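Local atomic coordinates of glycosyl hydrolase (Streptomyces cattleya, PDB entry 7LR8), a protein that probably hydrolyses the beta-1,4 link between mannose and N-acetylglucosamine during N-glycan breakdown, as a glycoside hydrolase of subfamily GH5_18. Residues D36-R39 / A40-S44; V269-A273 / P274-A278. The protein carries 1 engineered substitution. All coordinates share one frame; numbering follows the deposited sequence.

Interaction 1 of 2, residues D36-R39 / A40-S44; sequences DAVR and ADLDS. With SO4 (sulfate ion), chain I.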
ATOM      1  N   ASP B  36     -11.202 -12.145  20.696  1.00 24.31           N
ATOM      2  CA  ASP B  36     -11.322 -13.523  21.163  1.00 25.80           C
ATOM      3  C   ASP B  36     -10.398 -14.450  20.384  1.00 23.28           C
ATOM      4  O   ASP B  36      -9.852 -15.409  20.949  1.00 24.28           O
ATOM      5  CB  ASP B  36     -12.768 -13.993  21.058  1.00 33.89           C
ATOM      6  CG  ASP B  36     -13.647 -13.388  22.135  1.00 38.20           C
ATOM      7  OD1 ASP B  36     -13.120 -13.091  23.226  1.00 37.76           O
ATOM      8  OD2 ASP B  36     -14.853 -13.195  21.885  1.00 44.36           O
ATOM      9  N   ALA B  37     -10.216 -14.183  19.083  1.00 25.00           N
ATOM     10  CA  ALA B  37      -9.258 -14.956  18.297  1.00 23.88           C
ATOM     11  C   ALA B  37      -7.830 -14.683  18.753  1.00 20.76           C
ATOM     12  O   ALA B  37      -7.005 -15.600  18.815  1.00 22.79           O
ATOM     13  CB  ALA B  37      -9.420 -14.648  16.806  1.00 23.09           C
ATOM     14  N   VAL B  38      -7.527 -13.430  19.087  1.00 20.47           N
ATOM     15  CA  VAL B  38      -6.215 -13.110  19.642  1.00 21.09           C
ATOM     16  C   VAL B  38      -6.013 -13.812  20.983  1.00 21.87           C
ATOM     17  O   VAL B  38      -4.940 -14.366  21.257  1.00 22.54           O
ATOM     18  CB  VAL B  38      -6.068 -11.582  19.764  1.00 20.75           C
ATOM     19  CG1 VAL B  38      -4.885 -11.227  20.641  1.00 24.97           C
ATOM     20  CG2 VAL B  38      -5.939 -10.962  18.371  1.00 23.52           C
ATOM     21  N   ARG B  39      -7.042 -13.813  21.833  1.00 22.68           N
ATOM     22  CA  ARG B  39      -6.932 -14.480  23.131  1.00 24.05           C
ATOM     23  C   ARG B  39      -6.667 -15.974  22.971  1.00 25.60           C
ATOM     24  O   ARG B  39      -5.826 -16.545  23.677  1.00 24.51           O
ATOM     25  CB  ARG B  39      -8.205 -14.249  23.940  1.00 23.09           C
ATOM     26  CG  ARG B  39      -8.326 -12.856  24.557  1.00 23.27           C
ATOM     27  CD  ARG B  39      -9.780 -12.592  24.935  1.00 29.67           C
ATOM     28  NE  ARG B  39      -9.951 -11.378  25.731  1.00 33.90           N
ATOM     29  CZ  ARG B  39     -11.027 -10.602  25.673  1.00 36.84           C
ATOM     30  NH1 ARG B  39     -12.017 -10.902  24.839  1.00 32.53           N
ATOM     31  NH2 ARG B  39     -11.109  -9.517  26.435  1.00 34.52           N
ATOM     32  N   ALA B  40      -7.380 -16.630  22.052  1.00 26.64           N
ATOM     33  CA  ALA B  40      -7.156 -18.057  21.831  1.00 25.56           C
ATOM     34  C   ALA B  40      -5.753 -18.313  21.292  1.00 21.29           C
ATOM     35  O   ALA B  40      -5.098 -19.285  21.687  1.00 24.02           O
ATOM     36  CB  ALA B  40      -8.212 -18.607  20.875  1.00 26.27           C
ATOM     37  N   ASP B  41      -5.281 -17.447  20.381  1.00 22.34           N
ATOM     38  CA  ASP B  41      -3.902 -17.518  19.903  1.00 21.92           C
ATOM     39  C   ASP B  41      -2.918 -17.433  21.062  1.00 23.98           C
ATOM     40  O   ASP B  41      -2.016 -18.275  21.195  1.00 21.75           O
ATOM     41  CB  ASP B  41      -3.619 -16.379  18.916  1.00 20.21           C
ATOM     42  CG  ASP B  41      -4.169 -16.636  17.517  1.00 21.30           C
ATOM     43  OD1 ASP B  41      -4.671 -17.748  17.239  1.00 21.86           O
ATOM     44  OD2 ASP B  41      -4.069 -15.700  16.689  1.00 22.37           O
ATOM     45  N   LEU B  42      -3.071 -16.406  21.904  1.00 23.71           N
ATOM     46  CA  LEU B  42      -2.144 -16.208  23.011  1.00 22.24           C
ATOM     47  C   LEU B  42      -2.286 -17.309  24.059  1.00 21.04           C
ATOM     48  O   LEU B  42      -1.294 -17.687  24.690  1.00 24.25           O
ATOM     49  CB  LEU B  42      -2.346 -14.815  23.619  1.00 21.46           C
ATOM     50  CG  LEU B  42      -2.082 -13.671  22.623  1.00 24.92           C
ATOM     51  CD1 LEU B  42      -2.321 -12.302  23.256  1.00 22.70           C
ATOM     52  CD2 LEU B  42      -0.677 -13.755  22.044  1.00 26.84           C
ATOM     53  N   ASP B  43      -3.490 -17.864  24.233  1.00 24.68           N
ATOM     54  CA  ASP B  43      -3.643 -19.036  25.092  1.00 24.67           C
ATOM     55  C   ASP B  43      -2.714 -20.159  24.652  1.00 23.53           C
ATOM     56  O   ASP B  43      -2.060 -20.807  25.480  1.00 26.12           O
ATOM     57  CB  ASP B  43      -5.083 -19.542  25.068  1.00 25.63           C
ATOM     58  CG  ASP B  43      -6.005 -18.733  25.927  1.00 33.33           C
ATOM     59  OD1 ASP B  43      -5.523 -17.921  26.746  1.00 31.51           O
ATOM     60  OD2 ASP B  43      -7.227 -18.928  25.783  1.00 34.24           O
ATOM     61  N   SER B  44      -2.650 -20.411  23.344  1.00 25.31           N
ATOM     62  CA  SER B  44      -1.850 -21.529  22.866  1.00 24.22           C
ATOM     63  C   SER B  44      -0.363 -21.234  22.991  1.00 25.00           C
ATOM     64  O   SER B  44       0.448 -22.165  23.085  1.00 25.71           O
ATOM     65  CB  SER B  44      -2.225 -21.881  21.416  1.00 22.53           C
ATOM     66  OG  SER B  44      -1.871 -20.858  20.506  1.00 25.52           O
TER
HETATM   67  S   SO4 I 604     -14.749  -8.665  26.641  1.00 65.11           S
HETATM   68  O1  SO4 I 604     -15.731  -7.783  26.015  1.00 71.49           O
HETATM   69  O2  SO4 I 604     -14.852  -8.553  28.093  1.00 68.19           O
HETATM   70  O3  SO4 I 604     -15.006 -10.045  26.240  1.00 69.30           O
HETATM   71  O4  SO4 I 604     -13.409  -8.276  26.210  1.00 62.47           O

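Interaction 2 of 2, residues V269-A273 / P274-A278; sequences VGAPA and PHVPA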
ATOM      1  N   VAL B 269      14.394 -16.360  15.110  1.00 16.54           N
ATOM      2  CA  VAL B 269      15.064 -17.592  14.708  1.00 17.23           C
ATOM      3  C   VAL B 269      13.952 -18.543  14.302  1.00 16.67           C
ATOM      4  O   VAL B 269      12.928 -18.636  14.990  1.00 16.27           O
ATOM      5  CB  VAL B 269      15.951 -18.183  15.823  1.00 17.92           C
ATOM      6  CG1 VAL B 269      15.173 -18.338  17.145  1.00 20.18           C
ATOM      7  CG2 VAL B 269      16.532 -19.546  15.364  1.00 19.12           C
ATOM      8  N   GLY B 270      14.111 -19.223  13.169  1.00 19.98           N
ATOM      9  CA  GLY B 270      13.077 -20.121  12.700  1.00 19.83           C
ATOM     10  C   GLY B 270      13.662 -21.249  11.882  1.00 19.79           C
ATOM     11  O   GLY B 270      14.863 -21.288  11.601  1.00 19.32           O
ATOM     12  N   ALA B 271      12.773 -22.149  11.451  1.00 17.84           N
ATOM     13  CA  ALA B 271      13.141 -23.407  10.797  1.00 21.71           C
ATOM     14  C   ALA B 271      12.513 -23.445   9.409  1.00 19.00           C
ATOM     15  O   ALA B 271      11.450 -24.061   9.219  1.00 19.53           O
ATOM     16  CB  ALA B 271      12.693 -24.600  11.638  1.00 19.20           C
ATOM     17  N   PRO B 272      13.159 -22.813   8.392  1.00 19.25           N
ATOM     18  CA  PRO B 272      12.517 -22.674   7.072  1.00 20.13           C
ATOM     19  C   PRO B 272      12.760 -23.849   6.135  1.00 22.08           C
ATOM     20  O   PRO B 272      13.910 -24.140   5.801  1.00 23.36           O
ATOM     21  CB  PRO B 272      13.172 -21.406   6.504  1.00 21.10           C
ATOM     22  CG  PRO B 272      14.569 -21.457   7.076  1.00 21.64           C
ATOM     23  CD  PRO B 272      14.448 -22.094   8.451  1.00 22.16           C
ATOM     24  N   ALA B 273      11.695 -24.500   5.668  1.00 22.53           N
ATOM     25  CA  ALA B 273      11.841 -25.572   4.692  1.00 23.47           C
ATOM     26  C   ALA B 273      12.108 -24.989   3.305  1.00 29.70           C
ATOM     27  O   ALA B 273      11.617 -23.906   2.980  1.00 30.43           O
ATOM     28  CB  ALA B 273      10.585 -26.435   4.655  1.00 26.85           C
ATOM     29  N   PRO B 274      12.887 -25.686   2.463  1.00 28.57           N
ATOM     30  CA  PRO B 274      13.496 -27.003   2.686  1.00 28.51           C
ATOM     31  C   PRO B 274      14.892 -26.952   3.292  1.00 28.41           C
ATOM     32  O   PRO B 274      15.502 -28.011   3.498  1.00 31.60           O
ATOM     33  CB  PRO B 274      13.565 -27.601   1.275  1.00 39.19           C
ATOM     34  CG  PRO B 274      13.343 -26.442   0.326  1.00 37.53           C
ATOM     35  CD  PRO B 274      13.185 -25.191   1.108  1.00 29.67           C
ATOM     36  N   HIS B 275      15.400 -25.744   3.538  1.00 26.20           N
ATOM     37  CA  HIS B 275      16.722 -25.597   4.133  1.00 25.27           C
ATOM     38  C   HIS B 275      16.783 -26.302   5.480  1.00 31.26           C
ATOM     39  O   HIS B 275      17.806 -26.903   5.830  1.00 34.34           O
ATOM     40  CB  HIS B 275      17.051 -24.108   4.256  1.00 27.40           C
ATOM     41  CG  HIS B 275      16.847 -23.362   2.975  1.00 35.28           C
ATOM     42  ND1 HIS B 275      15.651 -22.761   2.651  1.00 37.14           N
ATOM     43  CD2 HIS B 275      17.667 -23.165   1.918  1.00 38.13           C
ATOM     44  CE1 HIS B 275      15.749 -22.205   1.457  1.00 32.48           C
ATOM     45  NE2 HIS B 275      16.963 -22.436   0.990  1.00 39.96           N
ATOM     46  N   VAL B 276      15.692 -26.252   6.228  1.00 23.26           N
ATOM     47  CA  VAL B 276      15.424 -27.164   7.330  1.00 25.76           C
ATOM     48  C   VAL B 276      14.129 -27.896   7.009  1.00 25.15           C
ATOM     49  O   VAL B 276      13.042 -27.321   7.107  1.00 25.02           O
ATOM     50  CB  VAL B 276      15.321 -26.419   8.673  1.00 22.93           C
ATOM     51  CG1 VAL B 276      15.086 -27.416   9.810  1.00 24.59           C
ATOM     52  CG2 VAL B 276      16.573 -25.587   8.919  1.00 23.14           C
ATOM     53  N   PRO B 277      14.207 -29.163   6.587  1.00 25.08           N
ATOM     54  CA  PRO B 277      12.988 -29.921   6.292  1.00 25.78           C
ATOM     55  C   PRO B 277      12.094 -29.992   7.520  1.00 24.89           C
ATOM     56  O   PRO B 277      12.570 -29.993   8.658  1.00 27.82           O
ATOM     57  CB  PRO B 277      13.513 -31.313   5.906  1.00 37.20           C
ATOM     58  CG  PRO B 277      14.926 -31.093   5.498  1.00 38.01           C
ATOM     59  CD  PRO B 277      15.424 -29.940   6.314  1.00 34.60           C
ATOM     60  N   ALA B 278      10.784 -30.072   7.273  1.00 25.82           N
ATOM     61  CA  ALA B 278       9.827 -30.119   8.373  1.00 27.00           C
ATOM     62  C   ALA B 278      10.108 -31.287   9.314  1.00 29.16           C
ATOM     63  O   ALA B 278       9.914 -31.166  10.530  1.00 30.98           O
ATOM     64  CB  ALA B 278       8.402 -30.200   7.827  1.00 28.52           C
TER
HETATM   65  O   HOH W   1      10.805 -26.725   8.518  1.00 20.34           O

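Interaction 1 of 2, residues D36-R39 / A40-S44
The guanidinium of Arg39 is met at its edge, in its own plane, by Asp36 OD1 and by O4 of a sulfate ion. Arg39 NH2 gives sulfate O4 a nearly straight hydrogen bond of 2.6 Å (N-H...O 168°). NH1 adds only weak bonds to O3 and O4. Arg39 NH1 also makes a salt bridge to Asp36 OD1 at 2.9 Å. It reaches the syn side of that oxygen, 35° out of the carboxylate plane. Arg39 leaves the helix with CG beside its own backbone N and runs extended from CG to NE, which carries the charged end back to Asp36, three residues earlier. The sulfate probably came from the crystallisation liquor. With an alanine in place of Arg39, the Asp36 carboxylate is likely to lose its charged mate, and the sulfate these bonds.

The main chain is regular alpha-helix. Leu42 N bonds to Val38 O at 2.8 Å, and Asp43 N to Arg39 O at 2.7 Å. On the buried side, Val38 and Leu42 lie side by side and point the same way. Val38 CG1 stands anti to the backbone N (chi1 166°) and meets Leu42 CD1 at 3.8 Å. Ser44 OG donates back to Asp41 O, three residues earlier, at 2.7 Å.

The Asp41 carboxylate is held from outside by Tyr20, Ser23 and Arg330. Asp43 pairs with Arg87. Helix 35-46 is the crossover of the beta-alpha-beta unit between strands 15-19 and 52-55 of the (beta/alpha)8 barrel. Val38 and Leu42 pack against helix 71-86, Val38 on Leu80 and Leu42 on Ala83 and Ala84.

Interaction 2 of 2, residues V269-A273 / P274-A278
Val276 spreads its two methyl branches over Ala271 and Pro272. Val276 CG1 meets Ala271 CB at 4.1 Å. Val276 CG2 meets the ring of Pro272 at Pro272 CD, also at 4.1 Å, and the two side chains cross obliquely. The fork is set by the first torsion: CG1 stands anti to the backbone N (chi1 -178°), which leaves CG2 beside that nitrogen. The backbone bond from Val276 N holds the main chain of the turn in place. Val276 N points its hydrogen almost straight at Pro272 O (2.8 Å, 173°), though it comes from above the carbonyl plane.

This bond spans five residues, from Pro272 to Val276, and closes an alpha-turn. The peptide between Ala273 and Pro274 is cis, and the backbone angles of these two residues resemble a type VIa turn. The loop follows strand 264-269 of the (beta/alpha)8 barrel and leads into helix 281-293. Phe284 of that helix touches both Ala271 and Val276.

His275 turns the edge of its ring to Pro272 O, which lies in the ring plane. His275 ND1 is 3.9 Å from Pro272 O, too far for a bond. It is buried here and has no partner in the model. The His275 side chain also touches Phe228, Ala232 and Gln233. A water bridges Ala271, just before the turn, and Val276 at its end, donating to Ala271 O at 2.8 Å and to Val276 O at 2.7 Å. Val276 O also receives a CA-H...O contact from Ala273 CA, at 3.2 Å.

How the interactions relate
Interactions 1 and 2 sit in different parts of the same barrel and do not touch. Their centres are 25 Å apart, and the nearest atoms about 15 Å. Interaction 1 lies on an outer helix, away from the sugar-binding pocket. Interaction 2 is nearer the sugar: the side chain of Pro272 comes to about 6 Å from the bound mannose. The 269-278 loop starts just after Glu268, which lines the glycan pocket. Phe228, another pocket residue, is touched by Pro272 and His275. The turn thus packs against a residue of the pocket, whereas helix 35-46 helps to build the barrel's outer layer.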